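Local structure of acetyltransferase, GNAT family (3FBU) at residues I73-Y78 with Y84-V89; P130-M135 with Y160-L165. The protein binds coenzyme A and, as a member of the GNAT family, probably transfers an acetyl group from acetyl-coenzyme A to an acceptor substrate. All blocks are in the same frame, centred on the assembly; numbering follows the deposited sequence.

Interaction 1. Residues I73-Y78 with Y84-V89. With COA (coenzyme A), chain C.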
ATOM      1  N   ILE A  73      17.228   6.193  -8.608  1.00 17.02           N
ATOM      2  CA  ILE A  73      17.927   5.771  -7.402  1.00 17.05           C
ATOM      3  C   ILE A  73      18.770   6.931  -6.880  1.00 16.96           C
ATOM      4  O   ILE A  73      19.501   7.604  -7.646  1.00 17.82           O
ATOM      5  CB  ILE A  73      18.842   4.542  -7.699  1.00 17.44           C
ATOM      6  CG1 ILE A  73      18.001   3.263  -7.905  1.00 19.17           C
ATOM      7  CG2 ILE A  73      19.901   4.373  -6.597  1.00 17.49           C
ATOM      8  CD1 ILE A  73      17.310   2.697  -6.655  1.00 21.33           C
ATOM      9  N   VAL A  74      18.655   7.145  -5.573  1.00 16.98           N
ATOM     10  CA  VAL A  74      19.486   8.075  -4.835  1.00 17.09           C
ATOM     11  C   VAL A  74      20.682   7.273  -4.311  1.00 17.61           C
ATOM     12  O   VAL A  74      20.500   6.244  -3.675  1.00 16.48           O
ATOM     13  CB  VAL A  74      18.706   8.714  -3.678  1.00 17.09           C
ATOM     14  CG1 VAL A  74      19.517   9.796  -3.009  1.00 19.20           C
ATOM     15  CG2 VAL A  74      17.352   9.298  -4.161  1.00 17.39           C
ATOM     16  N   PHE A  75      21.897   7.727  -4.612  1.00 17.80           N
ATOM     17  CA  PHE A  75      23.108   7.019  -4.132  1.00 18.17           C
ATOM     18  C   PHE A  75      24.294   7.986  -4.023  1.00 18.93           C
ATOM     19  O   PHE A  75      24.777   8.480  -5.025  1.00 18.13           O
ATOM     20  CB  PHE A  75      23.414   5.830  -5.038  1.00 18.47           C
ATOM     21  CG  PHE A  75      24.387   4.841  -4.455  1.00 18.11           C
ATOM     22  CD1 PHE A  75      24.127   4.205  -3.254  1.00 17.34           C
ATOM     23  CD2 PHE A  75      25.556   4.549  -5.120  1.00 20.60           C
ATOM     24  CE1 PHE A  75      25.001   3.270  -2.737  1.00 20.23           C
ATOM     25  CE2 PHE A  75      26.441   3.602  -4.594  1.00 21.11           C
ATOM     26  CZ  PHE A  75      26.155   2.986  -3.396  1.00 19.53           C
ATOM     27  N   HIS A  76      24.737   8.261  -2.795  1.00 18.88           N
ATOM     28  CA  HIS A  76      25.786   9.252  -2.548  1.00 19.55           C
ATOM     29  C   HIS A  76      26.523   9.020  -1.237  1.00 19.25           C
ATOM     30  O   HIS A  76      26.029   8.355  -0.338  1.00 17.62           O
ATOM     31  CB  HIS A  76      25.217  10.685  -2.556  1.00 19.66           C
ATOM     32  CG  HIS A  76      24.124  10.939  -1.565  1.00 21.10           C
ATOM     33  ND1 HIS A  76      24.356  11.194  -0.230  1.00 23.58           N
ATOM     34  CD2 HIS A  76      22.778  10.968  -1.724  1.00 22.65           C
ATOM     35  CE1 HIS A  76      23.203  11.397   0.385  1.00 25.83           C
ATOM     36  NE2 HIS A  76      22.229  11.248  -0.497  1.00 25.16           N
ATOM     37  N   LYS A  77      27.703   9.614  -1.136  1.00 19.69           N
ATOM     38  CA  LYS A  77      28.475   9.584   0.105  1.00 20.74           C
ATOM     39  C   LYS A  77      27.676  10.073   1.308  1.00 19.90           C
ATOM     40  O   LYS A  77      26.921  11.043   1.218  1.00 19.72           O
ATOM     41  CB  LYS A  77      29.759  10.424  -0.053  1.00 21.06           C
ATOM     42  CG  LYS A  77      30.665   9.903  -1.139  1.00 23.27           C
ATOM     43  CD  LYS A  77      31.971  10.721  -1.247  1.00 25.59           C
ATOM     44  CE  LYS A  77      32.835  10.198  -2.396  1.00 28.68           C
ATOM     45  NZ  LYS A  77      33.011   8.682  -2.427  1.00 36.31           N
ATOM     46  N   TYR A  78      27.845   9.360   2.426  1.00 20.28           N
ATOM     47  CA  TYR A  78      27.153   9.622   3.676  1.00 20.12           C
ATOM     48  C   TYR A  78      28.137   9.881   4.798  1.00 19.51           C
ATOM     49  O   TYR A  78      28.017  10.873   5.470  1.00 19.21           O
ATOM     50  CB  TYR A  78      26.247   8.455   4.022  1.00 22.07           C
ATOM     51  CG  TYR A  78      25.497   8.620   5.304  1.00 21.51           C
ATOM     52  CD1 TYR A  78      24.390   9.447   5.364  1.00 26.31           C
ATOM     53  CD2 TYR A  78      25.886   7.959   6.448  1.00 24.94           C
ATOM     54  CE1 TYR A  78      23.684   9.607   6.524  1.00 24.13           C
ATOM     55  CE2 TYR A  78      25.198   8.132   7.636  1.00 23.98           C
ATOM     56  CZ  TYR A  78      24.092   8.944   7.654  1.00 25.12           C
ATOM     57  OH  TYR A  78      23.385   9.117   8.814  1.00 27.88           O
ATOM     58  N   TYR A  84      27.841   4.968   2.209  1.00 16.39           N
ATOM     59  CA  TYR A  84      26.934   5.679   1.310  1.00 16.88           C
ATOM     60  C   TYR A  84      25.507   5.556   1.838  1.00 16.77           C
ATOM     61  O   TYR A  84      25.195   4.674   2.650  1.00 16.08           O
ATOM     62  CB  TYR A  84      26.973   5.064  -0.095  1.00 18.21           C
ATOM     63  CG  TYR A  84      27.997   5.675  -0.999  1.00 19.34           C
ATOM     64  CD1 TYR A  84      27.656   6.069  -2.306  1.00 19.90           C
ATOM     65  CD2 TYR A  84      29.294   5.877  -0.554  1.00 16.99           C
ATOM     66  CE1 TYR A  84      28.593   6.658  -3.126  1.00 22.83           C
ATOM     67  CE2 TYR A  84      30.242   6.453  -1.391  1.00 20.58           C
ATOM     68  CZ  TYR A  84      29.876   6.834  -2.665  1.00 21.39           C
ATOM     69  OH  TYR A  84      30.823   7.414  -3.507  1.00 23.93           O
ATOM     70  N   GLU A  85      24.653   6.440   1.336  1.00 16.42           N
ATOM     71  CA  GLU A  85      23.230   6.403   1.580  1.00 16.94           C
ATOM     72  C   GLU A  85      22.507   6.126   0.253  1.00 16.39           C
ATOM     73  O   GLU A  85      22.909   6.640  -0.831  1.00 16.62           O
ATOM     74  CB  GLU A  85      22.763   7.733   2.168  1.00 17.05           C
ATOM     75  CG  GLU A  85      21.260   7.857   2.300  1.00 18.82           C
ATOM     76  CD  GLU A  85      20.777   9.145   2.951  1.00 22.53           C
ATOM     77  OE1 GLU A  85      21.591  10.093   3.170  1.00 26.35           O
ATOM     78  OE2 GLU A  85      19.559   9.191   3.240  1.00 29.81           O
ATOM     79  N   ILE A  86      21.465   5.305   0.333  1.00 14.47           N
ATOM     80  CA  ILE A  86      20.648   4.900  -0.826  1.00 14.17           C
ATOM     81  C   ILE A  86      19.181   5.274  -0.562  1.00 14.70           C
ATOM     82  O   ILE A  86      18.711   5.274   0.580  1.00 13.06           O
ATOM     83  CB  ILE A  86      20.811   3.366  -1.139  1.00 15.13           C
ATOM     84  CG1 ILE A  86      20.234   2.955  -2.528  1.00 12.09           C
ATOM     85  CG2 ILE A  86      20.208   2.514   0.000  1.00 12.29           C
ATOM     86  CD1 ILE A  86      20.663   1.518  -2.978  1.00 15.65           C
ATOM     87  N   GLY A  87      18.470   5.532  -1.662  1.00 14.72           N
ATOM     88  CA  GLY A  87      17.071   5.855  -1.669  1.00 15.68           C
ATOM     89  C   GLY A  87      16.521   5.669  -3.064  1.00 15.47           C
ATOM     90  O   GLY A  87      17.246   5.248  -3.977  1.00 14.56           O
ATOM     91  N   TRP A  88      15.259   6.049  -3.245  1.00 16.96           N
ATOM     92  CA  TRP A  88      14.531   5.686  -4.462  1.00 16.68           C
ATOM     93  C   TRP A  88      13.272   6.517  -4.559  1.00 16.89           C
ATOM     94  O   TRP A  88      12.619   6.732  -3.559  1.00 17.43           O
ATOM     95  CB  TRP A  88      14.155   4.194  -4.411  1.00 17.19           C
ATOM     96  CG  TRP A  88      13.936   3.678  -3.025  1.00 18.36           C
ATOM     97  CD1 TRP A  88      12.858   3.885  -2.214  1.00 18.93           C
ATOM     98  CD2 TRP A  88      14.853   2.892  -2.272  1.00 18.29           C
ATOM     99  NE1 TRP A  88      13.046   3.258  -0.992  1.00 20.33           N
ATOM    100  CE2 TRP A  88      14.263   2.638  -1.005  1.00 19.72           C
ATOM    101  CE3 TRP A  88      16.121   2.380  -2.539  1.00 18.98           C
ATOM    102  CZ2 TRP A  88      14.912   1.921  -0.019  1.00 18.47           C
ATOM    103  CZ3 TRP A  88      16.753   1.665  -1.565  1.00 18.39           C
ATOM    104  CH2 TRP A  88      16.153   1.425  -0.328  1.00 17.74           C
ATOM    105  N   VAL A  89      12.932   6.961  -5.772  1.00 17.15           N
ATOM    106  CA  VAL A  89      11.669   7.640  -6.052  1.00 16.68           C
ATOM    107  C   VAL A  89      11.212   7.149  -7.434  1.00 17.70           C
ATOM    108  O   VAL A  89      11.966   7.257  -8.411  1.00 16.70           O
ATOM    109  CB  VAL A  89      11.817   9.177  -6.092  1.00 16.17           C
ATOM    110  CG1 VAL A  89      10.434   9.850  -6.289  1.00 18.68           C
ATOM    111  CG2 VAL A  89      12.593   9.730  -4.802  1.00 16.46           C
TER
HETATM  112  N1A COA C 169       1.433  -1.570   2.600  1.00 25.68           N
HETATM  113  C2A COA C 169       2.269  -2.642   2.784  1.00 26.78           C
HETATM  114  N3A COA C 169       3.141  -3.014   1.795  1.00 25.78           N
HETATM  115  C4A COA C 169       3.170  -2.299   0.638  1.00 27.28           C
HETATM  116  C5A COA C 169       2.337  -1.212   0.434  1.00 27.00           C
HETATM  117  C6A COA C 169       1.460  -0.827   1.446  1.00 24.47           C
HETATM  118  N6A COA C 169       0.661   0.232   1.303  1.00 27.45           N
HETATM  119  N7A COA C 169       2.594  -0.721  -0.786  1.00 25.62           N
HETATM  120  C8A COA C 169       3.553  -1.468  -1.369  1.00 26.50           C
HETATM  121  N9A COA C 169       3.914  -2.459  -0.492  1.00 26.49           N
HETATM  122  C1B COA C 169       5.010  -3.430  -0.599  1.00 28.06           C
HETATM  123  C2B COA C 169       4.920  -4.310  -1.848  1.00 29.37           C
HETATM  124  O2B COA C 169       4.041  -5.413  -1.664  1.00 32.75           O
HETATM  125  C3B COA C 169       6.374  -4.707  -1.982  1.00 29.16           C
HETATM  126  O3B COA C 169       6.680  -5.786  -1.113  1.00 31.07           O
HETATM  127  P3B COA C 169       6.606  -7.343  -1.554  1.00 34.18           P
HETATM  128  O7A COA C 169       7.292  -8.207  -0.546  1.00 36.31           O
HETATM  129  O8A COA C 169       5.149  -7.696  -1.703  1.00 36.44           O
HETATM  130  O9A COA C 169       7.321  -7.442  -2.883  1.00 33.95           O
HETATM  131  C4B COA C 169       7.135  -3.452  -1.525  1.00 26.34           C
HETATM  132  O4B COA C 169       6.259  -2.754  -0.683  1.00 25.69           O
HETATM  133  C5B COA C 169       7.530  -2.541  -2.680  1.00 26.05           C
HETATM  134  O5B COA C 169       8.539  -3.208  -3.415  1.00 24.96           O
HETATM  135  P1A COA C 169       8.858  -2.794  -4.927  1.00 22.73           P
HETATM  136  O1A COA C 169       7.760  -3.328  -5.830  1.00 22.85           O
HETATM  137  O2A COA C 169      10.208  -3.272  -5.291  1.00 21.05           O
HETATM  138  O3A COA C 169       8.857  -1.191  -4.827  1.00 21.40           O
HETATM  139  P2A COA C 169       8.247  -0.161  -5.910  1.00 21.94           P
HETATM  140  O4A COA C 169       8.857  -0.450  -7.260  1.00 19.59           O
HETATM  141  O5A COA C 169       6.718  -0.220  -5.840  1.00 23.59           O
HETATM  142  O6A COA C 169       8.780   1.240  -5.304  1.00 21.48           O
HETATM  143  CBP COA C 169       8.965   3.013  -3.716  1.00 19.16           C
HETATM  144  CCP COA C 169       8.821   1.503  -3.910  1.00 22.46           C
HETATM  145  CDP COA C 169      10.194   3.421  -4.547  1.00 18.10           C
HETATM  146  CEP COA C 169       9.156   3.186  -2.208  1.00 18.65           C
HETATM  147  CAP COA C 169       7.682   3.734  -4.209  1.00 21.57           C
HETATM  148  OAP COA C 169       6.562   3.413  -3.398  1.00 21.96           O
HETATM  149  C9P COA C 169       7.801   5.228  -4.181  1.00 20.89           C
HETATM  150  O9P COA C 169       8.485   5.879  -5.180  1.00 20.03           O
HETATM  151  N8P COA C 169       7.324   5.918  -3.141  1.00 23.74           N
HETATM  152  C7P COA C 169       7.266   7.379  -3.160  1.00 23.46           C
HETATM  153  C6P COA C 169       8.618   8.036  -2.944  1.00 22.46           C
HETATM  154  C5P COA C 169       9.213   7.669  -1.585  1.00 25.26           C
HETATM  155  O5P COA C 169       8.581   7.805  -0.513  1.00 25.18           O
HETATM  156  N4P COA C 169      10.456   7.238  -1.621  1.00 26.29           N
HETATM  157  C3P COA C 169      11.126   6.723  -0.420  1.00 28.15           C
HETATM  158  C2P COA C 169      11.694   7.792   0.486  1.00 30.02           C
HETATM  159  S1P COA C 169      12.667   7.045   1.829  1.00 36.30           S

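Interaction 2. Residues P130-M135 with Y160-L165. With COA (coenzyme A), chain C.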
ATOM      1  N   PRO A 130       6.009   0.998   1.913  1.00 21.71           N
ATOM      2  CA  PRO A 130       6.723   0.407   0.782  1.00 21.62           C
ATOM      3  C   PRO A 130       8.218   0.690   0.786  1.00 20.78           C
ATOM      4  O   PRO A 130       8.991  -0.125   0.294  1.00 20.31           O
ATOM      5  CB  PRO A 130       6.086   1.059  -0.446  1.00 21.54           C
ATOM      6  CG  PRO A 130       5.124   1.967   0.010  1.00 22.81           C
ATOM      7  CD  PRO A 130       5.030   2.004   1.473  1.00 22.30           C
ATOM      8  N   SER A 131       8.612   1.837   1.350  1.00 20.20           N
ATOM      9  CA  SER A 131      10.032   2.192   1.393  1.00 20.06           C
ATOM     10  C   SER A 131      10.806   1.242   2.297  1.00 19.49           C
ATOM     11  O   SER A 131      11.823   0.677   1.880  1.00 19.00           O
ATOM     12  CB  SER A 131      10.239   3.640   1.829  1.00 20.80           C
ATOM     13  OG  SER A 131      11.579   4.026   1.522  1.00 20.13           O
ATOM     14  N   TYR A 132      10.335   1.009   3.525  1.00 19.00           N
ATOM     15  CA  TYR A 132      11.093   0.101   4.373  1.00 19.17           C
ATOM     16  C   TYR A 132      10.959  -1.340   3.926  1.00 19.20           C
ATOM     17  O   TYR A 132      11.871  -2.124   4.167  1.00 17.01           O
ATOM     18  CB  TYR A 132      10.884   0.339   5.868  1.00 20.63           C
ATOM     19  CG  TYR A 132       9.574  -0.108   6.436  1.00 20.05           C
ATOM     20  CD1 TYR A 132       9.339  -1.456   6.676  1.00 23.82           C
ATOM     21  CD2 TYR A 132       8.595   0.810   6.797  1.00 25.23           C
ATOM     22  CE1 TYR A 132       8.149  -1.879   7.238  1.00 23.39           C
ATOM     23  CE2 TYR A 132       7.403   0.391   7.355  1.00 24.11           C
ATOM     24  CZ  TYR A 132       7.203  -0.962   7.577  1.00 24.90           C
ATOM     25  OH  TYR A 132       6.017  -1.427   8.116  1.00 27.71           O
ATOM     26  N   ARG A 133       9.892  -1.672   3.177  1.00 18.40           N
ATOM     27  CA  ARG A 133       9.836  -2.992   2.578  1.00 18.74           C
ATOM     28  C   ARG A 133      10.908  -3.199   1.522  1.00 17.75           C
ATOM     29  O   ARG A 133      11.503  -4.262   1.464  1.00 17.81           O
ATOM     30  CB  ARG A 133       8.436  -3.324   2.068  1.00 20.16           C
ATOM     31  CG  ARG A 133       7.499  -3.768   3.191  1.00 24.41           C
ATOM     32  CD  ARG A 133       7.942  -5.120   3.791  1.00 29.59           C
ATOM     33  NE  ARG A 133       8.022  -6.178   2.783  1.00 30.59           N
ATOM     34  CZ  ARG A 133       8.904  -7.181   2.745  1.00 32.72           C
ATOM     35  NH1 ARG A 133       9.888  -7.279   3.622  1.00 33.25           N
ATOM     36  NH2 ARG A 133       8.834  -8.082   1.773  1.00 33.27           N
ATOM     37  N   VAL A 134      11.200  -2.191   0.711  1.00 16.80           N
ATOM     38  CA  VAL A 134      12.336  -2.310  -0.201  1.00 16.68           C
ATOM     39  C   VAL A 134      13.628  -2.569   0.593  1.00 16.05           C
ATOM     40  O   VAL A 134      14.430  -3.445   0.256  1.00 16.54           O
ATOM     41  CB  VAL A 134      12.487  -1.081  -1.064  1.00 16.36           C
ATOM     42  CG1 VAL A 134      13.789  -1.184  -1.885  1.00 17.77           C
ATOM     43  CG2 VAL A 134      11.279  -0.909  -1.961  1.00 16.04           C
ATOM     44  N   MET A 135      13.817  -1.814   1.672  1.00 15.77           N
ATOM     45  CA  MET A 135      15.035  -1.953   2.477  1.00 16.27           C
ATOM     46  C   MET A 135      15.201  -3.389   2.968  1.00 16.47           C
ATOM     47  O   MET A 135      16.284  -3.979   2.855  1.00 16.04           O
ATOM     48  CB  MET A 135      15.022  -0.975   3.666  1.00 16.37           C
ATOM     49  CG  MET A 135      15.041   0.515   3.250  1.00 16.04           C
ATOM     50  SD  MET A 135      14.795   1.701   4.620  1.00 12.31           S
ATOM     51  CE  MET A 135      14.446   3.092   3.579  1.00 20.33           C
ATOM     52  N   TYR A 160      12.993   5.578  10.649  1.00 17.69           N
ATOM     53  CA  TYR A 160      13.704   4.294  10.738  1.00 17.64           C
ATOM     54  C   TYR A 160      15.024   4.415  10.025  1.00 17.24           C
ATOM     55  O   TYR A 160      15.106   5.054   8.980  1.00 17.75           O
ATOM     56  CB  TYR A 160      12.939   3.190  10.026  1.00 19.34           C
ATOM     57  CG  TYR A 160      11.715   2.621  10.712  1.00 19.65           C
ATOM     58  CD1 TYR A 160      11.605   2.549  12.085  1.00 21.90           C
ATOM     59  CD2 TYR A 160      10.695   2.071   9.943  1.00 20.52           C
ATOM     60  CE1 TYR A 160      10.478   1.990  12.688  1.00 22.64           C
ATOM     61  CE2 TYR A 160       9.599   1.492  10.526  1.00 20.17           C
ATOM     62  CZ  TYR A 160       9.483   1.464  11.891  1.00 22.90           C
ATOM     63  OH  TYR A 160       8.369   0.881  12.450  1.00 24.58           O
ATOM     64  N   TYR A 161      16.044   3.755  10.566  1.00 16.40           N
ATOM     65  CA  TYR A 161      17.359   3.731   9.987  1.00 17.01           C
ATOM     66  C   TYR A 161      17.753   2.272   9.716  1.00 15.28           C
ATOM     67  O   TYR A 161      17.764   1.440  10.630  1.00 15.48           O
ATOM     68  CB  TYR A 161      18.301   4.334  11.001  1.00 19.60           C
ATOM     69  CG  TYR A 161      19.678   4.642  10.558  1.00 21.30           C
ATOM     70  CD1 TYR A 161      20.100   5.956  10.375  1.00 21.97           C
ATOM     71  CD2 TYR A 161      20.621   3.606  10.374  1.00 23.30           C
ATOM     72  CE1 TYR A 161      21.414   6.224  10.031  1.00 24.42           C
ATOM     73  CE2 TYR A 161      21.908   3.873  10.023  1.00 23.54           C
ATOM     74  CZ  TYR A 161      22.301   5.188   9.859  1.00 24.61           C
ATOM     75  OH  TYR A 161      23.621   5.403   9.506  1.00 27.54           O
ATOM     76  N   TYR A 162      18.048   2.002   8.464  1.00 14.02           N
ATOM     77  CA  TYR A 162      18.469   0.687   7.995  1.00 14.41           C
ATOM     78  C   TYR A 162      19.900   0.714   7.499  1.00 14.23           C
ATOM     79  O   TYR A 162      20.389   1.752   7.026  1.00 12.88           O
ATOM     80  CB  TYR A 162      17.558   0.236   6.846  1.00 15.78           C
ATOM     81  CG  TYR A 162      16.232  -0.315   7.270  1.00 16.06           C
ATOM     82  CD1 TYR A 162      15.222   0.530   7.703  1.00 16.88           C
ATOM     83  CD2 TYR A 162      15.985  -1.695   7.283  1.00 16.72           C
ATOM     84  CE1 TYR A 162      14.016   0.033   8.086  1.00 20.47           C
ATOM     85  CE2 TYR A 162      14.760  -2.188   7.675  1.00 17.64           C
ATOM     86  CZ  TYR A 162      13.783  -1.313   8.082  1.00 17.49           C
ATOM     87  OH  TYR A 162      12.538  -1.733   8.492  1.00 19.47           O
ATOM     88  N   ALA A 163      20.585  -0.438   7.573  1.00 13.72           N
ATOM     89  CA  ALA A 163      21.953  -0.530   7.111  1.00 13.25           C
ATOM     90  C   ALA A 163      22.269  -1.927   6.580  1.00 14.08           C
ATOM     91  O   ALA A 163      21.666  -2.929   7.005  1.00 13.19           O
ATOM     92  CB  ALA A 163      22.941  -0.181   8.231  1.00 14.28           C
ATOM     93  N   ILE A 164      23.238  -1.958   5.681  1.00 13.07           N
ATOM     94  CA  ILE A 164      23.823  -3.224   5.221  1.00 15.08           C
ATOM     95  C   ILE A 164      25.322  -3.084   5.107  1.00 15.17           C
ATOM     96  O   ILE A 164      25.847  -2.034   4.697  1.00 14.43           O
ATOM     97  CB  ILE A 164      23.152  -3.699   3.926  1.00 14.03           C
ATOM     98  CG1 ILE A 164      23.605  -5.120   3.557  1.00 15.82           C
ATOM     99  CG2 ILE A 164      23.413  -2.697   2.735  1.00 13.20           C
ATOM    100  CD1 ILE A 164      22.764  -5.741   2.376  1.00 16.44           C
ATOM    101  N   LEU A 165      26.013  -4.155   5.495  1.00 16.93           N
ATOM    102  CA  LEU A 165      27.465  -4.208   5.498  1.00 18.76           C
ATOM    103  C   LEU A 165      28.023  -5.036   4.329  1.00 21.08           C
ATOM    104  O   LEU A 165      27.326  -5.900   3.797  1.00 19.82           O
ATOM    105  CB  LEU A 165      27.938  -4.794   6.808  1.00 18.84           C
ATOM    106  CG  LEU A 165      27.816  -3.907   8.056  1.00 18.40           C
ATOM    107  CD1 LEU A 165      27.903  -4.732   9.323  1.00 18.73           C
ATOM    108  CD2 LEU A 165      28.892  -2.822   8.034  1.00 16.26           C
TER
HETATM  109  N1A COA C 169       1.433  -1.570   2.600  1.00 25.68           N
HETATM  110  C2A COA C 169       2.269  -2.642   2.784  1.00 26.78           C
HETATM  111  N3A COA C 169       3.141  -3.014   1.795  1.00 25.78           N
HETATM  112  C4A COA C 169       3.170  -2.299   0.638  1.00 27.28           C
HETATM  113  C5A COA C 169       2.337  -1.212   0.434  1.00 27.00           C
HETATM  114  C6A COA C 169       1.460  -0.827   1.446  1.00 24.47           C
HETATM  115  N6A COA C 169       0.661   0.232   1.303  1.00 27.45           N
HETATM  116  N7A COA C 169       2.594  -0.721  -0.786  1.00 25.62           N
HETATM  117  C8A COA C 169       3.553  -1.468  -1.369  1.00 26.50           C
HETATM  118  N9A COA C 169       3.914  -2.459  -0.492  1.00 26.49           N
HETATM  119  C1B COA C 169       5.010  -3.430  -0.599  1.00 28.06           C
HETATM  120  C2B COA C 169       4.920  -4.310  -1.848  1.00 29.37           C
HETATM  121  O2B COA C 169       4.041  -5.413  -1.664  1.00 32.75           O
HETATM  122  C3B COA C 169       6.374  -4.707  -1.982  1.00 29.16           C
HETATM  123  O3B COA C 169       6.680  -5.786  -1.113  1.00 31.07           O
HETATM  124  P3B COA C 169       6.606  -7.343  -1.554  1.00 34.18           P
HETATM  125  O7A COA C 169       7.292  -8.207  -0.546  1.00 36.31           O
HETATM  126  O8A COA C 169       5.149  -7.696  -1.703  1.00 36.44           O
HETATM  127  O9A COA C 169       7.321  -7.442  -2.883  1.00 33.95           O
HETATM  128  C4B COA C 169       7.135  -3.452  -1.525  1.00 26.34           C
HETATM  129  O4B COA C 169       6.259  -2.754  -0.683  1.00 25.69           O
HETATM  130  C5B COA C 169       7.530  -2.541  -2.680  1.00 26.05           C
HETATM  131  O5B COA C 169       8.539  -3.208  -3.415  1.00 24.96           O
HETATM  132  P1A COA C 169       8.858  -2.794  -4.927  1.00 22.73           P
HETATM  133  O1A COA C 169       7.760  -3.328  -5.830  1.00 22.85           O
HETATM  134  O2A COA C 169      10.208  -3.272  -5.291  1.00 21.05           O
HETATM  135  O3A COA C 169       8.857  -1.191  -4.827  1.00 21.40           O
HETATM  136  P2A COA C 169       8.247  -0.161  -5.910  1.00 21.94           P
HETATM  137  O4A COA C 169       8.857  -0.450  -7.260  1.00 19.59           O
HETATM  138  O5A COA C 169       6.718  -0.220  -5.840  1.00 23.59           O
HETATM  139  O6A COA C 169       8.780   1.240  -5.304  1.00 21.48           O
HETATM  140  CBP COA C 169       8.965   3.013  -3.716  1.00 19.16           C
HETATM  141  CCP COA C 169       8.821   1.503  -3.910  1.00 22.46           C
HETATM  142  CDP COA C 169      10.194   3.421  -4.547  1.00 18.10           C
HETATM  143  CEP COA C 169       9.156   3.186  -2.208  1.00 18.65           C
HETATM  144  CAP COA C 169       7.682   3.734  -4.209  1.00 21.57           C
HETATM  145  OAP COA C 169       6.562   3.413  -3.398  1.00 21.96           O
HETATM  146  C9P COA C 169       7.801   5.228  -4.181  1.00 20.89           C
HETATM  147  O9P COA C 169       8.485   5.879  -5.180  1.00 20.03           O
HETATM  148  N8P COA C 169       7.324   5.918  -3.141  1.00 23.74           N
HETATM  149  C7P COA C 169       7.266   7.379  -3.160  1.00 23.46           C
HETATM  150  C6P COA C 169       8.618   8.036  -2.944  1.00 22.46           C
HETATM  151  C5P COA C 169       9.213   7.669  -1.585  1.00 25.26           C
HETATM  152  O5P COA C 169       8.581   7.805  -0.513  1.00 25.18           O
HETATM  153  N4P COA C 169      10.456   7.238  -1.621  1.00 26.29           N
HETATM  154  C3P COA C 169      11.126   6.723  -0.420  1.00 28.15           C
HETATM  155  C2P COA C 169      11.694   7.792   0.486  1.00 30.02           C
HETATM  156  S1P COA C 169      12.667   7.045   1.829  1.00 36.30           S

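Interaction 1. Residues I73-Y78 with Y84-V89
Tyr84 is folded back over its partner strand: its ring lies on the peptide joining His76 to Lys77, with Lys77 N 3.6 Å above the plane over the ring centre. CG lies roughly anti to the carbonyl carbon (chi1 -90°), which carries the ring across to 73-78 and brings its hydroxyl alongside the Lys77 chain. That chain runs the same way, and a bend at its last torsion turns NZ to the hydroxyl, to which it donates, Lys77 NZ to Tyr84 OH 2.7 Å. CD1 of Tyr84 also sits over the centre of the Phe75 ring, the two planes inclined at 45°. Along the hairpin, the antiparallel strands are held by two hydrogen-bonded pairs, Val74 with Gly87 and His76 with Glu85. The bond from Glu85 N to His76 O is 2.9 Å and nearly straight at 168°. Ile73, Phe75, Ile86 and Trp88 share the face covered by helix 99-114. Trp88 O accepts a hydrogen bond from N4P of coenzyme A at 2.9 Å, the strand-like pairing with pantetheine known from GNAT enzymes. His76 ND1 donates to Lys77 O at 2.9 Å, close to the imidazole plane; since that oxygen can only accept, ND1 must carry a proton.

Interaction 2. Residues P130-M135 with Y160-L165
Helix 130-135 and strand 160-165 run nearly parallel, their axes 19° apart in direction and 9.9 Å apart at closest approach, in the helix-on-sheet layer of the GNAT fold. No hydrogen bond links the two segments; the gap is bridged by Tyr132 and Met135 from the helix and Tyr160 and Tyr162 from the strand. The nearest CA atoms belong to Met135 and Tyr162. Tyr132 and Tyr160 form an edge-to-face (T-shaped) pair with planes at 83°: CE2 of Tyr160 points at the Tyr132 face, 3.9 Å from Tyr132 CD2. CB of Tyr132 packs against CE1 of Tyr162. Arg142 makes cation-pi contacts with both Tyr132 and Tyr160 and donates from NE to Tyr162 OH, which is also hydrogen-bonded to Glu136 OE2; the phenol is thus gripped by two polar partners. Another side of the helix serves coenzyme A. Arg133 NH2 donates to phosphate oxygen O7A at 2.8 Å, with that oxygen at the edge of the guanidinium and in its plane, while NH1 forms a salt bridge with Glu136. Toward the strand, Met135 CB makes a CH-pi contact over the Tyr162 ring, 4.0 Å from its centroid, and the sulfur adds an oblique Met-aromatic contact, Met135 SD to Tyr162 CD1 3.3 Å.

The centres of the two interactions lie about 12 Å apart, and interaction 1 closes along the chain before interaction 2 opens. Both reach one mixed sheet, in which strand 119-124 stands between strands 83-90 and 155-165; helix 129-137 packs on this sheet. Direct contacts join them: Trp88 NE1 and Ser131 OG are 3.0 Å apart, a probable hydrogen bond, and Trp88 CZ2 packs 3.6 Å from Met135 CG. The indole therefore bridges the hairpin and the helix. Coenzyme A spans the same junction, its pantetheine amide held by strand 84-89 and its 3'-phosphate by segment 130-135, so both contribute to its site, along with groups such as Gly98 N and Ser101 OG of the same chain.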